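Local coordinates for VESB protease (Vibrio cholerae, PDB 4LK4), which probably cleaves peptide bonds in other proteins as a secreted, trypsin-like serine endopeptidase, with an immunoglobulin-like domain joined to its protease domain, at residues A[27-32]-A[67-72]; A[34-39]-A[74-79]; A[38-43]-A[56-61]; A[82-87]-A[109-114]. The protein carries 1 engineered substitution. One frame throughout, in Å; residues are numbered along the deposited sequence.

Interaction 1. Residues A[27-32]-A[67-72]; sequences ALVKRG and DVIIGA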
loop_
_atom_site.group_PDB
_atom_site.type_symbol
_atom_site.label_atom_id
_atom_site.label_comp_id
_atom_site.label_asym_id
_atom_site.label_seq_id
_atom_site.Cartn_x
_atom_site.Cartn_y
_atom_site.Cartn_z
ATOM N N ALA A 27 -12.389 -5.354 -0.767
ATOM C CA ALA A 27 -12.983 -4.113 -1.220
ATOM C C ALA A 27 -12.687 -3.012 -0.219
ATOM O O ALA A 27 -12.863 -3.169 0.994
ATOM C CB ALA A 27 -14.460 -4.274 -1.382
ATOM N N LEU A 28 -12.223 -1.895 -0.733
ATOM C CA LEU A 28 -11.994 -0.715 0.090
ATOM C C LEU A 28 -13.206 0.199 -0.038
ATOM O O LEU A 28 -13.605 0.578 -1.147
ATOM C CB LEU A 28 -10.715 0.003 -0.346
ATOM C CG LEU A 28 -9.441 -0.829 -0.223
ATOM C CD1 LEU A 28 -8.266 0.051 -0.600
ATOM C CD2 LEU A 28 -9.255 -1.354 1.183
ATOM N N VAL A 29 -13.814 0.535 1.091
ATOM C CA VAL A 29 -15.060 1.279 1.026
ATOM C C VAL A 29 -15.022 2.406 2.016
ATOM O O VAL A 29 -14.375 2.296 3.053
ATOM C CB VAL A 29 -16.288 0.379 1.239
ATOM C CG1 VAL A 29 -16.138 -0.900 0.422
ATOM C CG2 VAL A 29 -16.454 0.007 2.676
ATOM N N LYS A 30 -15.727 3.476 1.674
ATOM C CA LYS A 30 -15.790 4.654 2.481
ATOM C C LYS A 30 -16.474 4.315 3.790
ATOM O O LYS A 30 -17.506 3.656 3.795
ATOM C CB LYS A 30 -16.541 5.762 1.740
ATOM C CG LYS A 30 -16.774 7.012 2.585
ATOM C CD LYS A 30 -17.024 8.241 1.720
ATOM C CE LYS A 30 -17.446 9.443 2.566
ATOM N NZ LYS A 30 -18.936 9.457 2.691
ATOM N N ARG A 31 -15.887 4.775 4.900
ATOM C CA ARG A 31 -16.423 4.490 6.209
ATOM C C ARG A 31 -17.782 5.127 6.410
ATOM O O ARG A 31 -17.992 6.289 6.053
ATOM C CB ARG A 31 -15.485 4.982 7.315
ATOM C CG ARG A 31 -15.939 4.473 8.687
ATOM C CD ARG A 31 -14.913 4.650 9.762
ATOM N NE ARG A 31 -13.619 4.096 9.411
ATOM C CZ ARG A 31 -12.528 4.251 10.160
ATOM N NH1 ARG A 31 -12.591 4.947 11.282
ATOM N NH2 ARG A 31 -11.371 3.737 9.779
ATOM N N GLY A 32 -18.693 4.360 7.013
ATOM C CA GLY A 32 -20.052 4.835 7.316
ATOM C C GLY A 32 -20.988 4.742 6.119
ATOM O O GLY A 32 -22.166 5.058 6.229
ATOM N N ASP A 67 -12.912 1.818 5.425
ATOM C CA ASP A 67 -13.098 0.437 5.850
ATOM C C ASP A 67 -12.603 -0.477 4.752
ATOM O O ASP A 67 -12.478 -0.068 3.600
ATOM C CB ASP A 67 -14.570 0.108 6.068
ATOM C CG ASP A 67 -15.178 0.832 7.246
ATOM O OD1 ASP A 67 -14.418 1.173 8.184
ATOM O OD2 ASP A 67 -16.430 1.063 7.228
ATOM N N VAL A 68 -12.354 -1.732 5.114
ATOM C CA VAL A 68 -12.101 -2.768 4.145
ATOM C C VAL A 68 -13.089 -3.892 4.382
ATOM O O VAL A 68 -13.595 -4.072 5.498
ATOM C CB VAL A 68 -10.667 -3.324 4.229
ATOM C CG1 VAL A 68 -9.678 -2.194 4.364
ATOM C CG2 VAL A 68 -10.515 -4.319 5.382
ATOM N N ILE A 69 -13.352 -4.634 3.320
ATOM C CA ILE A 69 -14.220 -5.830 3.379
ATOM C C ILE A 69 -13.458 -6.974 2.766
ATOM O O ILE A 69 -13.273 -7.006 1.558
ATOM C CB ILE A 69 -15.529 -5.689 2.615
ATOM C CG1 ILE A 69 -16.314 -4.491 3.122
ATOM C CG2 ILE A 69 -16.370 -6.963 2.798
ATOM C CD1 ILE A 69 -17.490 -4.114 2.236
ATOM N N ILE A 70 -12.986 -7.866 3.630
ATOM C CA ILE A 70 -12.139 -8.993 3.252
ATOM C C ILE A 70 -13.059 -10.116 2.830
ATOM O O ILE A 70 -14.003 -10.438 3.535
ATOM C CB ILE A 70 -11.278 -9.489 4.463
ATOM C CG1 ILE A 70 -10.376 -8.357 4.988
ATOM C CG2 ILE A 70 -10.408 -10.662 4.081
ATOM C CD1 ILE A 70 -9.463 -8.737 6.125
ATOM N N GLY A 71 -12.778 -10.725 1.691
ATOM C CA GLY A 71 -13.634 -11.828 1.188
ATOM C C GLY A 71 -14.955 -11.279 0.711
ATOM O O GLY A 71 -15.945 -11.965 0.692
ATOM N N ALA A 72 -14.974 -10.003 0.336
ATOM C CA ALA A 72 -16.181 -9.398 -0.254
ATOM C C ALA A 72 -16.452 -10.093 -1.576
ATOM O O ALA A 72 -15.517 -10.567 -2.211
ATOM C CB ALA A 72 -15.959 -7.891 -0.472
#
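Leu-28 and Val-68 face each other as a non-hydrogen-bonded pair where antiparallel strands 27-30 and 67-70 meet, the seam that closes a six-stranded barrel of the trypsin fold. Their side chains run side by side toward the barrel interior, where Phe-58 and Leu-109 wait. This is the tight part of the contact: CD2 of Leu-28 comes within 3.3 Å of CG1 of Val-68, and the bulk of two aliphatic residues suits a dry interior. Hydrogen-bonded pairs flank them. Ala-27 and Ile-69 exchange two backbone bonds, as do Val-29 and Asp-67; the bond from N of Val-29 to O of Asp-67 is nearly straight (173°). On the sheet face of Ala-27 and Val-29, CG1 of Val-29 crosses CD1 of Ile-69 at 3.9 Å. A type II turn, with Gly-71 taking the positive phi of its third position, brings CB of Ala-72 to 4.0 Å from CB of Ala-27, close quarters that suit small residues.

Lys-30 and Arg-31 form the looser side. Lys-30 is exposed and its side chain leaves the contact. Arg-31 meets the buried Asp-67 in a salt bridge whose NE to OD1 hydrogen bond is weak (3.3 Å, bent to 126°); the two planes are 4° apart. Stronger partners lie outside: Val-66 O for Arg-31 NH2, and Arg-83 for Asp-67 OD2. The arginine's stem lies against the carboxylate, its CG 3.7 Å from OD1 of Asp-67.

Interaction 2. Residues A[34-39]-A[74-79]; sequences DAYQGQ and DLNNSS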
loop_
_atom_site.group_PDB
_atom_site.type_symbol
_atom_site.label_atom_id
_atom_site.label_comp_id
_atom_site.label_asym_id
_atom_site.label_seq_id
_atom_site.Cartn_x
_atom_site.Cartn_y
_atom_site.Cartn_z
ATOM N N ASP A 34 -22.794 2.596 2.696
ATOM C CA ASP A 34 -23.209 1.342 2.097
ATOM C C ASP A 34 -22.029 0.801 1.266
ATOM O O ASP A 34 -21.333 1.550 0.584
ATOM C CB ASP A 34 -24.473 1.575 1.239
ATOM C CG ASP A 34 -24.795 0.396 0.354
ATOM O OD1 ASP A 34 -25.499 -0.499 0.844
ATOM O OD2 ASP A 34 -24.302 0.318 -0.807
ATOM N N ALA A 35 -21.783 -0.500 1.359
ATOM C CA ALA A 35 -20.576 -1.106 0.754
ATOM C C ALA A 35 -20.519 -0.912 -0.756
ATOM O O ALA A 35 -19.478 -0.579 -1.284
ATOM C CB ALA A 35 -20.490 -2.594 1.089
ATOM N N TYR A 36 -21.653 -1.103 -1.426
ATOM C CA TYR A 36 -21.743 -0.958 -2.876
ATOM C C TYR A 36 -21.569 0.500 -3.322
ATOM O O TYR A 36 -20.781 0.763 -4.226
ATOM C CB TYR A 36 -23.083 -1.546 -3.364
ATOM C CG TYR A 36 -23.386 -1.446 -4.848
ATOM C CD1 TYR A 36 -22.389 -1.587 -5.808
ATOM C CD2 TYR A 36 -24.695 -1.288 -5.293
ATOM C CE1 TYR A 36 -22.678 -1.518 -7.149
ATOM C CE2 TYR A 36 -24.985 -1.224 -6.636
ATOM C CZ TYR A 36 -23.965 -1.337 -7.557
ATOM O OH TYR A 36 -24.258 -1.292 -8.904
ATOM N N GLN A 37 -22.308 1.425 -2.710
ATOM C CA GLN A 37 -22.200 2.865 -3.028
ATOM C C GLN A 37 -20.815 3.430 -2.689
ATOM O O GLN A 37 -20.315 4.294 -3.396
ATOM C CB GLN A 37 -23.242 3.702 -2.255
ATOM C CG GLN A 37 -24.702 3.242 -2.410
ATOM C CD GLN A 37 -25.163 3.272 -3.852
ATOM O OE1 GLN A 37 -24.902 4.241 -4.561
ATOM N NE2 GLN A 37 -25.826 2.203 -4.307
ATOM N N GLY A 38 -20.213 2.947 -1.601
ATOM C CA GLY A 38 -18.980 3.508 -1.081
ATOM C C GLY A 38 -17.709 2.839 -1.574
ATOM O O GLY A 38 -16.623 3.270 -1.239
ATOM N N GLN A 39 -17.815 1.763 -2.352
ATOM C CA GLN A 39 -16.601 1.055 -2.768
ATOM C C GLN A 39 -15.780 1.985 -3.654
ATOM O O GLN A 39 -16.335 2.617 -4.514
ATOM C CB GLN A 39 -16.969 -0.218 -3.513
ATOM C CG GLN A 39 -15.793 -1.165 -3.734
ATOM C CD GLN A 39 -15.193 -1.030 -5.109
ATOM O OE1 GLN A 39 -15.855 -0.593 -6.030
ATOM N NE2 GLN A 39 -13.944 -1.442 -5.261
ATOM N N ASP A 74 -20.408 -10.042 -3.374
ATOM C CA ASP A 74 -21.575 -9.208 -3.766
ATOM C C ASP A 74 -21.611 -8.050 -2.790
ATOM O O ASP A 74 -21.942 -8.226 -1.605
ATOM C CB ASP A 74 -22.857 -10.002 -3.660
ATOM C CG ASP A 74 -24.129 -9.174 -3.943
ATOM O OD1 ASP A 74 -24.016 -7.925 -4.033
ATOM O OD2 ASP A 74 -25.245 -9.818 -4.040
ATOM N N LEU A 75 -21.263 -6.857 -3.261
ATOM C CA LEU A 75 -21.130 -5.738 -2.322
ATOM C C LEU A 75 -22.443 -5.393 -1.612
ATOM O O LEU A 75 -22.406 -4.803 -0.544
ATOM C CB LEU A 75 -20.520 -4.502 -2.998
ATOM C CG LEU A 75 -19.093 -4.710 -3.516
ATOM C CD1 LEU A 75 -18.723 -3.670 -4.521
ATOM C CD2 LEU A 75 -18.091 -4.670 -2.409
ATOM N N ASN A 76 -23.580 -5.767 -2.191
ATOM C CA ASN A 76 -24.876 -5.553 -1.561
ATOM C C ASN A 76 -25.262 -6.584 -0.488
ATOM O O ASN A 76 -26.354 -6.508 0.084
ATOM C CB ASN A 76 -25.967 -5.525 -2.632
ATOM C CG ASN A 76 -26.234 -4.149 -3.166
ATOM O OD1 ASN A 76 -25.906 -3.146 -2.544
ATOM N ND2 ASN A 76 -26.839 -4.091 -4.326
ATOM N N ASN A 77 -24.394 -7.557 -0.246
ATOM C CA ASN A 77 -24.687 -8.610 0.688
ATOM C C ASN A 77 -23.752 -8.475 1.864
ATOM O O ASN A 77 -22.640 -9.018 1.834
ATOM C CB ASN A 77 -24.482 -9.958 -0.005
ATOM C CG ASN A 77 -24.860 -11.160 0.880
ATOM O OD1 ASN A 77 -24.878 -11.078 2.113
ATOM N ND2 ASN A 77 -25.157 -12.280 0.236
ATOM N N SER A 78 -24.191 -7.767 2.904
ATOM C CA SER A 78 -23.311 -7.470 4.041
ATOM C C SER A 78 -22.966 -8.696 4.904
ATOM O O SER A 78 -22.172 -8.603 5.800
ATOM C CB SER A 78 -23.887 -6.343 4.902
ATOM O OG SER A 78 -25.056 -6.771 5.575
ATOM N N SER A 79 -23.524 -9.851 4.613
ATOM C CA SER A 79 -23.107 -11.080 5.287
ATOM C C SER A 79 -21.919 -11.801 4.611
ATOM O O SER A 79 -21.453 -12.825 5.117
ATOM C CB SER A 79 -24.297 -12.043 5.347
ATOM O OG SER A 79 -24.490 -12.681 4.094
#
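Tyr-36 turns CG trans to its own nitrogen (chi1 178°), which sends its ring alongside Asn-76, whose OD1 lies 3.5 Å from CD2 of Tyr-36. Asn-76 swings its amide round with chi1 at -90°, and this torsion, together with the course of the two backbones, also leaves its OD1 3.3 Å from CB of Tyr-36. The contact joins a short, weakly bonded helical turn at 35-38, N-capped by Asp-34, to the type I beta turn 74-77, on the flank of the first barrel of the trypsin-like domain. The amide of Asn-76 stands nearly perpendicular to the tyrosine ring (84° between planes), and its ND2 lies 3.7 Å from CD2 of Tyr-36. The phenol itself reaches past the turn: its OH bonds to the carbonyl of Phe-151, whose ring it also meets edge-to-face.

Beside Asn-76, Leu-75 supplies the apolar part. Its CB rests 3.8 Å from CA of Tyr-36, and its CD1 reaches CG of Gln-39 at 3.9 Å; Leu-75 also packs on Ala-27 and Trp-140. Ala-35 is small enough to let the turn approach, CB lying 3.3 Å from O of Leu-75. No hydrogen bond crosses between the segments; the polar bonds lie within each one. Asp-34 suits the N-cap because OD2, through its anti lone pair, accepts from N of Gln-37 at 3.0 Å in an almost straight bond. Asp-74 does the matching work in the turn as an Asx turn: N of Asn-76 meets its OD1 at 2.9 Å, from above the carboxylate plane.

Interaction 3. Residues A[38-43]-A[56-61]; sequences GQFCGG and HCFDSR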
loop_
_atom_site.group_PDB
_atom_site.type_symbol
_atom_site.label_atom_id
_atom_site.label_comp_id
_atom_site.label_asym_id
_atom_site.label_seq_id
_atom_site.Cartn_x
_atom_site.Cartn_y
_atom_site.Cartn_z
ATOM N N GLY A 38 -20.213 2.947 -1.601
ATOM C CA GLY A 38 -18.980 3.508 -1.081
ATOM C C GLY A 38 -17.709 2.839 -1.574
ATOM O O GLY A 38 -16.623 3.270 -1.239
ATOM N N GLN A 39 -17.815 1.763 -2.352
ATOM C CA GLN A 39 -16.601 1.055 -2.768
ATOM C C GLN A 39 -15.780 1.985 -3.654
ATOM O O GLN A 39 -16.335 2.617 -4.514
ATOM C CB GLN A 39 -16.969 -0.218 -3.513
ATOM C CG GLN A 39 -15.793 -1.165 -3.734
ATOM C CD GLN A 39 -15.193 -1.030 -5.109
ATOM O OE1 GLN A 39 -15.855 -0.593 -6.030
ATOM N NE2 GLN A 39 -13.944 -1.442 -5.261
ATOM N N PHE A 40 -14.478 2.097 -3.435
ATOM C CA PHE A 40 -13.644 2.928 -4.330
ATOM C C PHE A 40 -12.366 2.249 -4.800
ATOM O O PHE A 40 -11.739 2.729 -5.712
ATOM C CB PHE A 40 -13.293 4.269 -3.665
ATOM C CG PHE A 40 -12.471 4.112 -2.441
ATOM C CD1 PHE A 40 -11.111 4.042 -2.524
ATOM C CD2 PHE A 40 -13.066 3.964 -1.214
ATOM C CE1 PHE A 40 -10.334 3.865 -1.403
ATOM C CE2 PHE A 40 -12.306 3.792 -0.077
ATOM C CZ PHE A 40 -10.924 3.729 -0.173
ATOM N N CYS A 41 -11.948 1.159 -4.189
ATOM C CA CYS A 41 -10.725 0.476 -4.645
ATOM C C CYS A 41 -10.803 -0.993 -4.307
ATOM O O CYS A 41 -11.711 -1.417 -3.618
ATOM C CB CYS A 41 -9.419 1.099 -4.035
ATOM S SG CYS A 41 -8.608 2.297 -5.169
ATOM N N GLY A 42 -9.820 -1.742 -4.791
ATOM C CA GLY A 42 -9.618 -3.091 -4.378
ATOM C C GLY A 42 -8.346 -3.296 -3.580
ATOM O O GLY A 42 -7.544 -2.369 -3.381
ATOM N N GLY A 43 -8.183 -4.522 -3.087
ATOM C CA GLY A 43 -7.023 -4.873 -2.300
ATOM C C GLY A 43 -6.949 -6.363 -2.146
ATOM O O GLY A 43 -7.802 -7.084 -2.659
ATOM N N HIS A 56 -2.180 5.292 -4.780
ATOM C CA HIS A 56 -2.998 6.404 -5.251
ATOM C C HIS A 56 -4.484 6.314 -4.857
ATOM O O HIS A 56 -5.178 7.307 -4.913
ATOM C CB HIS A 56 -2.846 6.615 -6.748
ATOM C CG HIS A 56 -3.709 5.732 -7.560
ATOM N ND1 HIS A 56 -3.257 4.542 -8.086
ATOM C CD2 HIS A 56 -4.995 5.868 -7.963
ATOM C CE1 HIS A 56 -4.228 3.980 -8.776
ATOM N NE2 HIS A 56 -5.293 4.761 -8.716
ATOM N N CYS A 57 -4.963 5.149 -4.437
ATOM C CA CYS A 57 -6.293 5.027 -3.813
ATOM C C CYS A 57 -6.477 5.991 -2.631
ATOM O O CYS A 57 -7.611 6.282 -2.225
ATOM C CB CYS A 57 -6.504 3.597 -3.312
ATOM S SG CYS A 57 -6.569 2.373 -4.645
ATOM N N PHE A 58 -5.374 6.455 -2.045
ATOM C CA PHE A 58 -5.456 7.331 -0.893
ATOM C C PHE A 58 -4.933 8.731 -1.138
ATOM O O PHE A 58 -4.748 9.455 -0.190
ATOM C CB PHE A 58 -4.748 6.684 0.302
ATOM C CG PHE A 58 -5.196 5.292 0.566
ATOM C CD1 PHE A 58 -6.418 5.057 1.123
ATOM C CD2 PHE A 58 -4.410 4.228 0.238
ATOM C CE1 PHE A 58 -6.862 3.792 1.356
ATOM C CE2 PHE A 58 -4.843 2.954 0.464
ATOM C CZ PHE A 58 -6.091 2.733 1.006
ATOM N N ASP A 59 -4.741 9.144 -2.396
ATOM C CA ASP A 59 -4.302 10.532 -2.675
ATOM C C ASP A 59 -5.126 11.535 -1.860
ATOM O O ASP A 59 -4.582 12.506 -1.301
ATOM C CB ASP A 59 -4.415 10.890 -4.168
ATOM C CG ASP A 59 -3.328 10.238 -5.053
ATOM O OD1 ASP A 59 -2.206 9.961 -4.584
ATOM O OD2 ASP A 59 -3.608 10.029 -6.261
ATOM N N SER A 60 -6.424 11.289 -1.732
ATOM C CA SER A 60 -7.313 12.275 -1.089
ATOM C C SER A 60 -8.127 11.739 0.085
ATOM O O SER A 60 -9.215 12.235 0.366
ATOM C CB SER A 60 -8.259 12.831 -2.161
ATOM O OG SER A 60 -7.540 13.458 -3.221
ATOM N N ARG A 61 -7.598 10.724 0.757
ATOM C CA ARG A 61 -8.302 10.025 1.822
ATOM C C ARG A 61 -7.305 9.647 2.873
ATOM O O ARG A 61 -6.124 9.451 2.568
ATOM C CB ARG A 61 -8.856 8.695 1.345
ATOM C CG ARG A 61 -9.779 8.736 0.160
ATOM C CD ARG A 61 -10.151 7.327 -0.277
ATOM N NE ARG A 61 -10.697 7.361 -1.634
ATOM C CZ ARG A 61 -11.986 7.471 -1.915
ATOM N NH1 ARG A 61 -12.902 7.513 -0.942
ATOM N NH2 ARG A 61 -12.375 7.515 -3.186
#
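Phe-40 meets Arg-61 by presenting a ring face, in the barrel strand that runs alongside the loop that begins at His-56 and Cys-57 of this trypsin-like protease. The guanidinium lies flat on that ring, centres 3.6 Å apart and planes 7° from parallel, a stacked cation-pi contact. CD of Arg-61 adds a CH-pi touch, 3.9 Å from the ring centroid of Phe-40. At the ring's edge, CZ of Phe-40 lies 4.3 Å from CE1 of Phe-58. NE of Arg-61 makes a further, weak bond to O of Cys-57, which helps hold the arginine over the phenylalanine.

Next comes Cys-41. A classic beta bulge sets Phe-40 and Cys-41 together opposite Leu-28, and both side chains then head toward the loop. SG of Cys-41 is bonded to SG of Cys-57 at 2.1 Å, with a relaxed disulfide torsion of -86°.

His-56, just before Cys-57, probably corresponds to the catalytic histidine of the trypsin family and bonds through ND1 to Asp-103. A covalent link beside a broad cation-pi stack thus probably limits how far the histidine's loop can shift from the strand.

Interaction 4. Residues A[82-87]-A[109-114]; sequences ERIAAQ and LAQTSS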
loop_
_atom_site.group_PDB
_atom_site.type_symbol
_atom_site.label_atom_id
_atom_site.label_comp_id
_atom_site.label_asym_id
_atom_site.label_seq_id
_atom_site.Cartn_x
_atom_site.Cartn_y
_atom_site.Cartn_z
ATOM N N GLU A 82 -15.709 -9.910 5.999
ATOM C CA GLU A 82 -15.602 -9.148 7.240
ATOM C C GLU A 82 -15.307 -7.703 6.924
ATOM O O GLU A 82 -14.303 -7.393 6.293
ATOM C CB GLU A 82 -14.496 -9.698 8.151
ATOM C CG GLU A 82 -14.720 -11.143 8.562
ATOM C CD GLU A 82 -13.661 -11.710 9.523
ATOM O OE1 GLU A 82 -12.810 -10.952 10.059
ATOM O OE2 GLU A 82 -13.706 -12.949 9.747
ATOM N N ARG A 83 -16.179 -6.820 7.378
ATOM C CA ARG A 83 -15.953 -5.392 7.236
ATOM C C ARG A 83 -15.187 -4.908 8.447
ATOM O O ARG A 83 -15.638 -5.109 9.565
ATOM C CB ARG A 83 -17.280 -4.638 7.133
ATOM C CG ARG A 83 -17.088 -3.165 6.864
ATOM C CD ARG A 83 -18.304 -2.555 6.207
ATOM N NE ARG A 83 -18.131 -1.128 6.020
ATOM C CZ ARG A 83 -18.944 -0.349 5.316
ATOM N NH1 ARG A 83 -20.006 -0.870 4.673
ATOM N NH2 ARG A 83 -18.686 0.958 5.233
ATOM N N ILE A 84 -14.026 -4.299 8.217
ATOM C CA ILE A 84 -13.145 -3.872 9.302
ATOM C C ILE A 84 -12.607 -2.449 9.050
ATOM O O ILE A 84 -12.240 -2.094 7.934
ATOM C CB ILE A 84 -11.945 -4.822 9.403
ATOM C CG1 ILE A 84 -12.425 -6.261 9.522
ATOM C CG2 ILE A 84 -11.068 -4.488 10.604
ATOM C CD1 ILE A 84 -11.284 -7.230 9.734
ATOM N N ALA A 85 -12.498 -1.651 10.094
ATOM C CA ALA A 85 -11.960 -0.294 9.929
ATOM C C ALA A 85 -10.454 -0.268 9.683
ATOM O O ALA A 85 -9.699 -1.077 10.226
ATOM C CB ALA A 85 -12.285 0.568 11.143
ATOM N N ALA A 86 -10.031 0.683 8.866
ATOM C CA ALA A 86 -8.629 0.960 8.706
ATOM C C ALA A 86 -8.182 1.772 9.921
ATOM O O ALA A 86 -8.957 2.589 10.448
ATOM C CB ALA A 86 -8.408 1.734 7.431
ATOM N N GLN A 87 -6.972 1.534 10.408
ATOM C CA GLN A 87 -6.447 2.420 11.430
ATOM C C GLN A 87 -5.170 3.123 11.000
ATOM O O GLN A 87 -4.960 4.265 11.406
ATOM C CB GLN A 87 -6.298 1.729 12.791
ATOM C CG GLN A 87 -5.009 0.971 13.020
ATOM C CD GLN A 87 -4.927 0.380 14.424
ATOM O OE1 GLN A 87 -5.821 0.590 15.256
ATOM N NE2 GLN A 87 -3.850 -0.374 14.690
ATOM N N LEU A 109 -5.231 -2.622 9.710
ATOM C CA LEU A 109 -6.633 -2.676 10.104
ATOM C C LEU A 109 -6.789 -2.558 11.600
ATOM O O LEU A 109 -5.901 -2.944 12.327
ATOM C CB LEU A 109 -7.194 -4.023 9.697
ATOM C CG LEU A 109 -7.162 -4.302 8.204
ATOM C CD1 LEU A 109 -7.995 -5.538 7.901
ATOM C CD2 LEU A 109 -7.707 -3.114 7.426
ATOM N N ALA A 110 -7.930 -2.077 12.068
ATOM C CA ALA A 110 -8.170 -1.936 13.523
ATOM C C ALA A 110 -8.273 -3.268 14.272
ATOM O O ALA A 110 -8.266 -3.302 15.492
ATOM C CB ALA A 110 -9.417 -1.099 13.789
ATOM N N GLN A 111 -8.381 -4.368 13.556
ATOM C CA GLN A 111 -8.291 -5.673 14.195
ATOM C C GLN A 111 -7.859 -6.692 13.160
ATOM O O GLN A 111 -7.949 -6.439 11.970
ATOM C CB GLN A 111 -9.633 -6.054 14.831
ATOM C CG GLN A 111 -10.820 -5.615 14.000
ATOM C CD GLN A 111 -12.172 -5.985 14.586
ATOM O OE1 GLN A 111 -12.325 -6.996 15.281
ATOM N NE2 GLN A 111 -13.177 -5.171 14.269
ATOM N N THR A 112 -7.368 -7.825 13.636
ATOM C CA THR A 112 -6.884 -8.875 12.782
ATOM C C THR A 112 -8.068 -9.619 12.191
ATOM O O THR A 112 -9.148 -9.621 12.756
ATOM C CB THR A 112 -6.027 -9.875 13.586
ATOM O OG1 THR A 112 -6.817 -10.479 14.623
ATOM C CG2 THR A 112 -4.809 -9.182 14.216
ATOM N N SER A 113 -7.879 -10.224 11.031
ATOM C CA SER A 113 -8.820 -11.205 10.528
ATOM C C SER A 113 -8.125 -12.537 10.487
ATOM O O SER A 113 -6.887 -12.596 10.372
ATOM C CB SER A 113 -9.289 -10.860 9.120
ATOM O OG SER A 113 -10.282 -11.783 8.659
ATOM N N SER A 114 -8.919 -13.605 10.555
ATOM C CA SER A 114 -8.374 -14.942 10.404
ATOM C C SER A 114 -8.803 -15.565 9.071
ATOM O O SER A 114 -8.514 -16.720 8.819
ATOM C CB SER A 114 -8.750 -15.815 11.607
ATOM O OG SER A 114 -10.140 -16.097 11.629
HETATM O O HOH W 1 -11.613 -13.557 11.279
HETATM O O HOH W 2 -12.022 -10.057 12.488
HETATM O O HOH W 3 -13.247 -2.584 12.969
#
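Ala-85 and Ala-110 carry the central bond of this contact, N of Ala-110 giving its hydrogen to O of Ala-85 at 2.7 Å and nearly straight (169°). Small residues suit this spot, since CB of Ala-85 and CB of Ala-110 come within 4.2 Å of each other beside that bond. Here the chain leaves the end of barrel strand 105-109 of the trypsin-like domain and turns a corner at 110 and 111. Ala-86 and Leu-109 form an antiparallel non-hydrogen-bonded pair, CA to CA 4.4 Å, whose side chains diverge. Ile-84 fills the inner angle of the corner: its CG2 lies 3.6 Å from CG of Gln-111 and 4.0 Å from CB of Leu-109. At the far end, with chi1 at -176°, OG of Ser-113 lies opposite the backbone N and beside the carbonyl carbon, and thereby reaches OE1 of Glu-82 at 3.0 Å, a weak bond.

Waters form the next shell. One receives the N-H of Ser-114 and donates to OE2 of Glu-82 at 2.7 Å; a second donates to OE1 of Glu-82 and to O of Thr-112, the latter at 2.9 Å. A third accepts from N of Ala-85 and from NE2 of Gln-111, so the glutamine's amide reaches the strand through solvent.

Farther out, NE2 of Gln-87 bonds to Glu-108, and OG of Ser-113 also accepts from N of Leu-115. Ser-113 OG and two waters all donate to the Glu-82 carboxylate, which is consistent with an ionised glutamate.

All four contacts lie in the trypsin-like domain, and three involve its six-stranded antiparallel barrel directly. Interaction 1 closes the barrel between strands 25-30 and 66-70. Interactions 3 and 4 lie on the strands that border these two, 39-46 and 82-91; their centres are about 10 and 9 Å from that of interaction 1 and about 16 Å from each other. Interaction 2, about 8 Å from interaction 1, joins the connections that follow the seam strands, and shares Gly-38 and Gln-39 with interaction 3. Along the chain, interactions 1 and 2 cross, interaction 3 is nested inside interaction 1, and interaction 4 comes last. Together they tie the barrel strands to the connections beside them.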